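Local coordinates for sulfate adenylyltransferase, adenylylsulfate kinase (PDB 3CR8), which probably makes activated sulfate, phosphorylating adenosine 5'-phosphosulfate with ATP to give 3'-phosphoadenylyl sulfate, at residues Q368-F373 with R442-C447. Residues are numbered along the deposited sequence; the frame is centred on the assembly and turned at random.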
ATOM      1  N   GLN A 368       2.037 -26.517  -6.447  1.00 48.03           N
ATOM      2  CA  GLN A 368       1.945 -27.775  -5.727  1.00 47.05           C
ATOM      3  C   GLN A 368       2.978 -28.769  -6.200  1.00 45.33           C
ATOM      4  O   GLN A 368       3.613 -28.582  -7.222  1.00 37.88           O
ATOM      5  CB  GLN A 368       0.546 -28.389  -5.807  1.00 46.44           C
ATOM      6  CG  GLN A 368       0.133 -28.903  -7.166  1.00 50.83           C
ATOM      7  CD  GLN A 368      -1.180 -29.667  -7.101  1.00 68.32           C
ATOM      8  OE1 GLN A 368      -1.700 -30.132  -8.121  1.00 71.18           O
ATOM      9  NE2 GLN A 368      -1.718 -29.816  -5.888  1.00 74.09           N
ATOM     10  N   GLY A 369       3.154 -29.817  -5.403  1.00 53.12           N
ATOM     11  CA  GLY A 369       4.168 -30.813  -5.639  1.00 40.40           C
ATOM     12  C   GLY A 369       3.647 -31.780  -6.654  1.00 44.87           C
ATOM     13  O   GLY A 369       2.453 -31.860  -6.893  1.00 49.82           O
ATOM     14  N   PHE A 370       4.561 -32.497  -7.276  1.00 43.84           N
ATOM     15  CA  PHE A 370       4.196 -33.500  -8.250  1.00 34.08           C
ATOM     16  C   PHE A 370       5.397 -34.380  -8.539  1.00 53.59           C
ATOM     17  O   PHE A 370       6.566 -33.929  -8.474  1.00 41.47           O
ATOM     18  CB  PHE A 370       3.720 -32.860  -9.528  1.00 37.22           C
ATOM     19  CG  PHE A 370       4.751 -31.984 -10.205  1.00 40.49           C
ATOM     20  CD1 PHE A 370       4.966 -30.692  -9.780  1.00 39.05           C
ATOM     21  CD2 PHE A 370       5.459 -32.439 -11.305  1.00 43.96           C
ATOM     22  CE1 PHE A 370       5.886 -29.893 -10.406  1.00 45.75           C
ATOM     23  CE2 PHE A 370       6.388 -31.639 -11.940  1.00 38.84           C
ATOM     24  CZ  PHE A 370       6.604 -30.370 -11.491  1.00 44.31           C
ATOM     25  N   THR A 371       5.127 -35.650  -8.830  1.00 54.20           N
ATOM     26  CA  THR A 371       6.203 -36.532  -9.248  1.00 48.51           C
ATOM     27  C   THR A 371       6.055 -36.745 -10.748  1.00 48.90           C
ATOM     28  O   THR A 371       4.941 -36.770 -11.287  1.00 62.31           O
ATOM     29  CB  THR A 371       6.258 -37.888  -8.481  1.00 37.81           C
ATOM     30  OG1 THR A 371       5.410 -38.837  -9.118  1.00 61.06           O
ATOM     31  CG2 THR A 371       5.812 -37.748  -7.074  1.00 41.76           C
ATOM     32  N   VAL A 372       7.186 -36.842 -11.424  1.00 50.91           N
ATOM     33  CA  VAL A 372       7.219 -37.201 -12.833  1.00 54.82           C
ATOM     34  C   VAL A 372       7.701 -38.637 -12.862  1.00 57.24           C
ATOM     35  O   VAL A 372       8.815 -38.932 -12.430  1.00 58.28           O
ATOM     36  CB  VAL A 372       8.224 -36.336 -13.624  1.00 50.31           C
ATOM     37  CG1 VAL A 372       8.527 -36.973 -14.941  1.00 52.20           C
ATOM     38  CG2 VAL A 372       7.696 -34.932 -13.825  1.00 39.55           C
ATOM     39  N   PHE A 373       6.851 -39.528 -13.350  1.00 61.93           N
ATOM     40  CA  PHE A 373       7.098 -40.963 -13.281  1.00 56.68           C
ATOM     41  C   PHE A 373       7.336 -41.538 -14.684  1.00 57.20           C
ATOM     42  O   PHE A 373       6.394 -41.738 -15.461  1.00 68.29           O
ATOM     43  CB  PHE A 373       5.896 -41.643 -12.620  1.00 52.32           C
ATOM     44  CG  PHE A 373       6.223 -42.939 -11.973  1.00 70.75           C
ATOM     45  CD1 PHE A 373       6.354 -44.102 -12.731  1.00 71.53           C
ATOM     46  CD2 PHE A 373       6.402 -43.004 -10.605  1.00 65.17           C
ATOM     47  CE1 PHE A 373       6.654 -45.298 -12.129  1.00 61.03           C
ATOM     48  CE2 PHE A 373       6.698 -44.192  -9.998  1.00 70.64           C
ATOM     49  CZ  PHE A 373       6.825 -45.348 -10.764  1.00 75.47           C
ATOM     50  N   ARG A 442       5.254 -30.464  -1.206  1.00 41.59           N
ATOM     51  CA  ARG A 442       5.418 -29.361  -2.155  1.00 42.05           C
ATOM     52  C   ARG A 442       6.724 -29.408  -2.924  1.00 49.49           C
ATOM     53  O   ARG A 442       7.214 -28.383  -3.402  1.00 58.14           O
ATOM     54  CB  ARG A 442       5.315 -28.001  -1.441  1.00 49.28           C
ATOM     55  CG  ARG A 442       4.059 -27.173  -1.741  1.00 55.37           C
ATOM     56  CD  ARG A 442       2.869 -28.063  -2.112  1.00 75.73           C
ATOM     57  NE  ARG A 442       1.928 -28.450  -1.041  1.00 90.13           N
ATOM     58  CZ  ARG A 442       1.932 -28.028   0.227  1.00 88.86           C
ATOM     59  NH1 ARG A 442       2.855 -27.179   0.669  1.00 88.35           N
ATOM     60  NH2 ARG A 442       0.994 -28.466   1.070  1.00 75.96           N
ATOM     61  N   GLY A 443       7.307 -30.590  -3.050  1.00 50.80           N
ATOM     62  CA  GLY A 443       8.498 -30.736  -3.874  1.00 41.82           C
ATOM     63  C   GLY A 443       8.147 -31.471  -5.155  1.00 43.85           C
ATOM     64  O   GLY A 443       7.014 -31.935  -5.325  1.00 41.11           O
ATOM     65  N   ILE A 444       9.106 -31.577  -6.073  1.00 42.49           N
ATOM     66  CA  ILE A 444       8.882 -32.399  -7.256  1.00 41.73           C
ATOM     67  C   ILE A 444       9.828 -33.591  -7.253  1.00 53.80           C
ATOM     68  O   ILE A 444      11.052 -33.421  -7.114  1.00 54.58           O
ATOM     69  CB  ILE A 444       8.978 -31.620  -8.612  1.00 43.19           C
ATOM     70  CG1 ILE A 444      10.245 -31.955  -9.355  1.00 49.32           C
ATOM     71  CG2 ILE A 444       8.868 -30.068  -8.495  1.00 33.00           C
ATOM     72  CD1 ILE A 444      10.359 -31.076 -10.544  1.00 65.61           C
ATOM     73  N   ALA A 445       9.256 -34.793  -7.393  1.00 50.28           N
ATOM     74  CA  ALA A 445      10.031 -36.051  -7.381  1.00 50.03           C
ATOM     75  C   ALA A 445      10.058 -36.676  -8.754  1.00 51.35           C
ATOM     76  O   ALA A 445       9.018 -36.833  -9.388  1.00 60.80           O
ATOM     77  CB  ALA A 445       9.454 -37.056  -6.388  1.00 46.38           C
ATOM     78  N   ILE A 446      11.242 -37.065  -9.208  1.00 51.90           N
ATOM     79  CA  ILE A 446      11.387 -37.631 -10.552  1.00 51.65           C
ATOM     80  C   ILE A 446      11.886 -39.060 -10.503  1.00 55.27           C
ATOM     81  O   ILE A 446      13.016 -39.297 -10.120  1.00 51.40           O
ATOM     82  CB  ILE A 446      12.395 -36.830 -11.372  1.00 51.37           C
ATOM     83  CG1 ILE A 446      11.845 -35.446 -11.696  1.00 46.57           C
ATOM     84  CG2 ILE A 446      12.743 -37.554 -12.621  1.00 46.09           C
ATOM     85  CD1 ILE A 446      12.953 -34.508 -12.052  1.00 45.93           C
ATOM     86  N   CYS A 447      11.042 -39.997 -10.916  1.00 61.10           N
ATOM     87  CA  CYS A 447      11.320 -41.415 -10.772  1.00 57.72           C
ATOM     88  C   CYS A 447      11.309 -42.198 -12.058  1.00 70.93           C
ATOM     89  O   CYS A 447      10.428 -42.017 -12.890  1.00 77.33           O
ATOM     90  CB  CYS A 447      10.159 -42.102 -10.069  1.00 48.84           C
ATOM     91  SG  CYS A 447       9.735 -41.345  -8.577  1.00 82.80           S
TER
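Phe370 to Phe373 and Ile444 to Cys447 run side by side as parallel strands, their axes 14° apart, and are joined by a ladder of backbone hydrogen bonds. Phe370 N donates to Gly443 O (3.2 Å), and Ala445 N returns a bond to Phe370 O. Val372 N then donates to Ala445 O, whose modelled position is less sure, and Cys447 N to Val372 O at 2.9 Å, the straightest of the four at 166°. On the face that carries Phe370, Val372, Ile444 and Ile446, the Phe370 ring lies beside Ile444. Ile444 CB sits over one ring face, off centre toward the rim, as a CH-pi contact 4.0 Å from the centroid. Ile444 CG2 reaches the far half of the ring, 3.5 Å from Phe370 CE1. With chi1 at 61°, Phe370 CG stands between its own N and carbonyl carbon, which sets the ring alongside Ile444. The ring also meets that of Tyr542. A serine in place of Phe370 would probably leave Ile444 CB and CG2 without their aromatic cover and open a gap beside Tyr542. Strands 444-447 and 370-376 are neighbours inside the five-stranded parallel sheet, order 2-3-1-4-5, of the P-loop kinase domain. Strand 370-376 leads into the predicted ATP-binding loop, and helix 380-394 packs on Val372, Ile444 and Ile446. On the other face, Thr371 CG2 meets Ala445 CB at 3.8 Å, under helix 421-440. Further along, Cys447 CB touches Phe373 CD2 at 3.9 Å, and Cys447 SG makes an oblique sulfur-aromatic contact with the Phe373 ring. Before strand 444-447, Arg442 is the C-prime residue of the Schellman motif that ends helix 421-440, and its CD lies 3.7 Å from Gly369 N.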